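Seryl-tRNA synthetase (Pyrococcus horikoshii, PDB 2DQ0) attaches serine to tRNA(Ser), and probably also to tRNA(Sec), through an ATP-formed seryl-adenylate, as a homodimeric class II aminoacyl-tRNA synthetase. Local coordinates at residues 225-229 with 230-234; 323-326 with 327-330; 341-344 with 345-349. All blocks are in the same frame, centred on the assembly; numbering follows the deposited sequence.

Contact 1 (225-229 with 230-234); sequences VEEGS and TSFED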
# COMPACT_ATOMS: atom_id res chain seq x y z
N VAL A 225 -12.48 -11.17 -3.05
CA VAL A 225 -12.58 -10.13 -4.05
C VAL A 225 -11.46 -10.26 -5.08
O VAL A 225 -11.60 -9.79 -6.21
CB VAL A 225 -12.64 -8.70 -3.42
CG1 VAL A 225 -12.66 -8.80 -1.92
CG2 VAL A 225 -11.52 -7.82 -3.94
N GLU A 226 -10.36 -10.92 -4.70
CA GLU A 226 -9.25 -11.13 -5.64
C GLU A 226 -9.60 -12.28 -6.55
O GLU A 226 -9.35 -12.21 -7.76
CB GLU A 226 -7.92 -11.45 -4.94
CG GLU A 226 -7.18 -10.22 -4.47
CD GLU A 226 -7.15 -9.12 -5.53
OE1 GLU A 226 -6.41 -9.24 -6.54
OE2 GLU A 226 -7.87 -8.12 -5.34
N GLU A 227 -10.17 -13.35 -6.00
CA GLU A 227 -10.52 -14.45 -6.87
C GLU A 227 -11.78 -14.12 -7.66
O GLU A 227 -12.09 -14.75 -8.67
CB GLU A 227 -10.61 -15.77 -6.10
CG GLU A 227 -11.63 -15.87 -5.03
CD GLU A 227 -11.30 -16.97 -4.03
OE1 GLU A 227 -12.09 -17.16 -3.08
OE2 GLU A 227 -10.25 -17.65 -4.20
N GLY A 228 -12.47 -13.07 -7.24
CA GLY A 228 -13.67 -12.68 -7.95
C GLY A 228 -13.31 -11.77 -9.10
O GLY A 228 -14.12 -11.56 -10.00
N SER A 229 -12.07 -11.26 -9.09
CA SER A 229 -11.62 -10.30 -10.11
C SER A 229 -10.68 -10.77 -11.21
O SER A 229 -10.61 -10.12 -12.27
CB SER A 229 -10.99 -9.09 -9.42
OG SER A 229 -11.88 -8.42 -8.55
N THR A 230 -9.93 -11.85 -10.98
CA THR A 230 -8.98 -12.36 -11.98
C THR A 230 -8.85 -13.85 -11.91
O THR A 230 -9.61 -14.52 -11.22
CB THR A 230 -7.52 -11.82 -11.81
OG1 THR A 230 -7.13 -11.91 -10.43
CG2 THR A 230 -7.41 -10.41 -12.29
N SER A 231 -7.87 -14.38 -12.64
CA SER A 231 -7.65 -15.81 -12.64
C SER A 231 -6.72 -16.16 -11.49
O SER A 231 -5.89 -15.35 -11.07
CB SER A 231 -7.06 -16.28 -13.98
OG SER A 231 -5.81 -15.69 -14.23
N PHE A 232 -6.89 -17.36 -10.98
CA PHE A 232 -6.11 -17.83 -9.86
C PHE A 232 -4.60 -17.81 -10.05
O PHE A 232 -3.86 -17.75 -9.08
CB PHE A 232 -6.60 -19.23 -9.47
CG PHE A 232 -8.01 -19.25 -8.95
CD1 PHE A 232 -8.32 -18.63 -7.75
CD2 PHE A 232 -9.02 -19.86 -9.67
CE1 PHE A 232 -9.62 -18.63 -7.28
CE2 PHE A 232 -10.33 -19.86 -9.19
CZ PHE A 232 -10.63 -19.25 -8.00
N GLU A 233 -4.14 -17.82 -11.30
CA GLU A 233 -2.70 -17.78 -11.56
C GLU A 233 -2.08 -16.49 -11.00
O GLU A 233 -0.91 -16.47 -10.61
CB GLU A 233 -2.40 -17.86 -13.06
CG GLU A 233 -2.76 -19.19 -13.68
CD GLU A 233 -4.06 -19.13 -14.47
OE1 GLU A 233 -5.06 -18.64 -13.91
OE2 GLU A 233 -4.07 -19.58 -15.64
N ASP A 234 -2.89 -15.43 -10.95
CA ASP A 234 -2.42 -14.15 -10.44
C ASP A 234 -1.91 -14.22 -8.99
O ASP A 234 -1.02 -13.43 -8.63
CB ASP A 234 -3.53 -13.10 -10.54
CG ASP A 234 -3.57 -12.40 -11.89
OD1 ASP A 234 -4.29 -11.39 -12.00
OD2 ASP A 234 -2.89 -12.84 -12.84
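E227 sets its CG between its backbone N and carbonyl carbon (chi1 62°) and runs on extended, while F232 turns its ring back beside its own backbone N (chi1 -66°), which brings the E227 stem and carboxylate against the ring across the bend. F232 CE1 lies 3.2 Å from E227 CB and 3.3 Å from E227 OE2. That oxygen sits at the ring edge and in its plane, with the carboxylate turned 78° against the ring. R223 offers the same oxygen a weak, long ion pair. A phenylalanine suits this place because its rim hydrogens are slightly positive toward a carboxylate, while the ring also packs on methylene. Two bonds turn the chain back on helix 223-227: T230 N donates to E226 O at 3.3 Å, and the S229 hydroxyl to V225 O at 2.7 Å, nearly in line with the C=O bond. A type I turn from S231 to D234 is closed by D234 N on S231 O (3.0 Å). The bend leads to helix 234-237, whose F235 touches E226 and E227. Helix 254-259 covers S229 with H255 and A258, near the predicted serine site at E254, and V225 packs on V180 of the second subunit.

Contact 2 (323-326 with 327-330); sequences IIRN and AEEL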
# COMPACT_ATOMS: atom_id res chain seq x y z
N ILE A 323 -14.59 4.17 -22.69
CA ILE A 323 -13.49 4.28 -21.76
C ILE A 323 -12.14 4.35 -22.45
O ILE A 323 -11.27 5.14 -22.03
CB ILE A 323 -13.50 3.17 -20.68
CG1 ILE A 323 -13.24 1.81 -21.29
CG2 ILE A 323 -14.83 3.21 -19.94
CD1 ILE A 323 -13.52 0.68 -20.30
N ILE A 324 -11.94 3.56 -23.50
CA ILE A 324 -10.66 3.62 -24.22
C ILE A 324 -10.46 5.03 -24.82
O ILE A 324 -9.34 5.54 -24.85
CB ILE A 324 -10.56 2.54 -25.36
CG1 ILE A 324 -9.17 2.58 -26.01
CG2 ILE A 324 -11.61 2.79 -26.42
CD1 ILE A 324 -8.02 2.18 -25.11
N ARG A 325 -11.55 5.66 -25.25
CA ARG A 325 -11.47 7.00 -25.81
C ARG A 325 -11.18 7.98 -24.69
O ARG A 325 -10.54 9.01 -24.89
CB ARG A 325 -12.78 7.39 -26.50
CG ARG A 325 -13.21 6.48 -27.65
CD ARG A 325 -12.55 6.86 -28.96
NE ARG A 325 -12.93 5.96 -30.06
CZ ARG A 325 -12.50 6.10 -31.31
NH1 ARG A 325 -11.68 7.11 -31.63
NH2 ARG A 325 -12.87 5.23 -32.25
N ASN A 326 -11.68 7.66 -23.51
CA ASN A 326 -11.45 8.53 -22.36
C ASN A 326 -9.97 8.54 -22.06
O ASN A 326 -9.42 9.59 -21.77
CB ASN A 326 -12.24 8.05 -21.13
CG ASN A 326 -13.72 8.39 -21.21
OD1 ASN A 326 -14.50 7.94 -20.39
ND2 ASN A 326 -14.09 9.18 -22.20
N ALA A 327 -9.32 7.37 -22.15
CA ALA A 327 -7.87 7.30 -21.91
C ALA A 327 -7.12 7.97 -23.06
O ALA A 327 -6.15 8.68 -22.83
CB ALA A 327 -7.41 5.88 -21.77
N GLU A 328 -7.58 7.75 -24.29
CA GLU A 328 -6.94 8.38 -25.46
C GLU A 328 -6.90 9.90 -25.34
O GLU A 328 -5.91 10.52 -25.71
CB GLU A 328 -7.67 8.02 -26.76
CG GLU A 328 -7.50 6.59 -27.20
CD GLU A 328 -8.15 6.30 -28.53
OE1 GLU A 328 -7.72 6.90 -29.54
OE2 GLU A 328 -9.07 5.46 -28.56
N GLU A 329 -7.98 10.49 -24.82
CA GLU A 329 -8.05 11.94 -24.67
C GLU A 329 -6.98 12.46 -23.75
O GLU A 329 -6.36 13.49 -24.03
CB GLU A 329 -9.40 12.38 -24.15
CG GLU A 329 -10.48 12.50 -25.21
CD GLU A 329 -11.83 12.88 -24.60
OE1 GLU A 329 -11.85 13.82 -23.78
OE2 GLU A 329 -12.86 12.26 -24.95
N LEU A 330 -6.76 11.75 -22.65
CA LEU A 330 -5.76 12.18 -21.69
C LEU A 330 -4.38 12.25 -22.31
O LEU A 330 -3.68 13.26 -22.17
CB LEU A 330 -5.73 11.26 -20.47
CG LEU A 330 -7.01 11.29 -19.66
CD1 LEU A 330 -6.93 10.24 -18.57
CD2 LEU A 330 -7.22 12.69 -19.09
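Backbone hydrogen bonds of the alpha-helical i to i+4 kind join 323-326 to 327-330: A327 N gives to I323 O at 3.0 Å, E328 N to I324 O at 2.9 Å, and E329 N to R325 O at 3.0 Å. Van der Waals contacts of carbons with oxygens come next. The aliphatic stem of E328 lies over the preceding turn, its CG 3.2 Å from I324 O, and L330 CG rests 3.6 Å from N326 O. I324 swings CG1 opposite its backbone N (chi1 -176°), which brings that methylene to 3.8 Å from E328 OE2. Charge supplies the third kind. R325, bent at chi2 (-84°), runs beside E328 and points the same way, with guanidinium and carboxylate planes 24° apart. R325 NE stays 4.2 Å from E328 OE2, which lies well out of the guanidinium plane, so the two attract only as charges. The stronger partners of the buried E328 carboxylate are R127, in a salt bridge, and the Y338 hydroxyl. Shortened to an alanine, this position would probably leave R127 without this carboxylate, still close to the like charge of R325, and Y338 without this acceptor. The lone methyl of A327, touching I358 and V372, is consistent with close approach of helix 316-333 to the sheet: I324 and A327 face strands 354-362 and 367-376, I323 meets strand 301-311, and L330 packs against helix 190-209.

Contact 3 (341-344 with 345-349); sequences VNIC and TGDLG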
# COMPACT_ATOMS: atom_id res chain seq x y z
N VAL A 341 -4.15 -0.63 -29.79
CA VAL A 341 -4.15 -1.96 -30.34
C VAL A 341 -5.29 -2.85 -29.88
O VAL A 341 -5.79 -2.71 -28.77
CB VAL A 341 -2.78 -2.61 -29.98
CG1 VAL A 341 -2.84 -4.10 -30.16
CG2 VAL A 341 -1.69 -2.01 -30.85
N ASN A 342 -5.73 -3.75 -30.75
CA ASN A 342 -6.76 -4.69 -30.38
C ASN A 342 -5.95 -5.94 -30.05
O ASN A 342 -5.26 -6.51 -30.89
CB ASN A 342 -7.71 -4.98 -31.53
CG ASN A 342 -8.85 -5.92 -31.13
OD1 ASN A 342 -8.91 -6.41 -29.99
ND2 ASN A 342 -9.75 -6.17 -32.08
N ILE A 343 -6.02 -6.35 -28.79
CA ILE A 343 -5.26 -7.49 -28.35
C ILE A 343 -5.86 -8.77 -28.85
O ILE A 343 -7.08 -8.95 -28.79
CB ILE A 343 -5.15 -7.44 -26.84
CG1 ILE A 343 -4.30 -6.22 -26.48
CG2 ILE A 343 -4.58 -8.77 -26.29
CD1 ILE A 343 -4.25 -5.94 -25.03
N CYS A 344 -4.99 -9.65 -29.33
CA CYS A 344 -5.40 -10.93 -29.89
C CYS A 344 -5.73 -11.99 -28.84
O CYS A 344 -5.44 -11.83 -27.65
CB CYS A 344 -4.34 -11.45 -30.89
SG CYS A 344 -2.72 -12.02 -30.25
N THR A 345 -6.35 -13.07 -29.32
CA THR A 345 -6.78 -14.17 -28.47
C THR A 345 -5.71 -14.73 -27.55
O THR A 345 -5.98 -14.99 -26.37
CB THR A 345 -7.37 -15.33 -29.32
OG1 THR A 345 -6.47 -15.64 -30.39
CG2 THR A 345 -8.74 -14.94 -29.90
N GLY A 346 -4.50 -14.91 -28.09
CA GLY A 346 -3.40 -15.46 -27.31
C GLY A 346 -2.75 -14.53 -26.29
O GLY A 346 -2.11 -14.99 -25.35
N ASP A 347 -2.92 -13.23 -26.46
CA ASP A 347 -2.32 -12.29 -25.53
C ASP A 347 -3.41 -11.60 -24.73
O ASP A 347 -3.16 -10.60 -24.06
CB ASP A 347 -1.52 -11.25 -26.33
CG ASP A 347 -0.61 -10.41 -25.46
OD1 ASP A 347 0.05 -10.97 -24.56
OD2 ASP A 347 -0.54 -9.18 -25.70
N LEU A 348 -4.62 -12.16 -24.78
CA LEU A 348 -5.74 -11.53 -24.12
C LEU A 348 -5.93 -11.66 -22.61
O LEU A 348 -6.31 -10.68 -21.95
CB LEU A 348 -7.04 -11.91 -24.82
CG LEU A 348 -8.29 -11.16 -24.33
CD1 LEU A 348 -8.01 -9.65 -24.30
CD2 LEU A 348 -9.51 -11.49 -25.22
N GLY A 349 -5.69 -12.83 -22.03
CA GLY A 349 -5.90 -12.91 -20.60
C GLY A 349 -7.31 -13.40 -20.27
O GLY A 349 -8.25 -13.17 -21.03
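A tight turn at the end of strand 338-342 begins the connection to its antiparallel neighbour, strand 354-362; C344 opens the turn and I343 packs against it. D347 N donates to C344 O at 3.1 Å, three residues on, bending round T345 and G346; the donor stands 58° out of the carbonyl plane, off the lone pairs. I343, a beta-branched residue, uses its short branch. With chi1 at -66°, CG2 lies opposite the backbone N and projects into the turn, where it meets D347 O at 3.2 Å, D347 CB at 3.9 Å and L348 CD1 at 4.1 Å. C344 turns SG between its backbone N and carbonyl carbon (chi1 70°), and the sulfur comes to 4.2 Å from D347 CB. L348 CB lies 3.3 Å from C344 O. At G349 the backbone takes a positive phi at which a side chain would run into the carbonyl oxygen of L348, so glycine fits where the chain leaves the turn. The polar ends are anchored outside: N123 holds both C344 N and D347 OD2, while T345 OG1 bonds to K20 O and G117 N. The turn thus touches two parts of the protein: strand 354-362, through K355 and D357, which meet the I343 side chain, and helix 11-21 of the N-terminal extension, through K20 and through R21, which bonds to G349 O.

Contacts 2 and 3 are largely buried and hold to the same sheet: helix 316-333 packs on strand 354-362, which also pairs with the strand that ends in contact 3. Their centres are about 19 Å apart. Contact 1 is only partly buried, lies about 26 Å between centres from contact 2, and is the one with a partner in the second subunit. Chemistry follows place. Regular helical bonding and a charge network mark 323-330, whose one face meets the sheet; a single turn bond with apolar packing marks 341-349; and 225-234 combines a helix end with a carboxylate at a ring edge. All three lie near the bound seryl-adenylate analogue, each with a side chain about 8 Å from it.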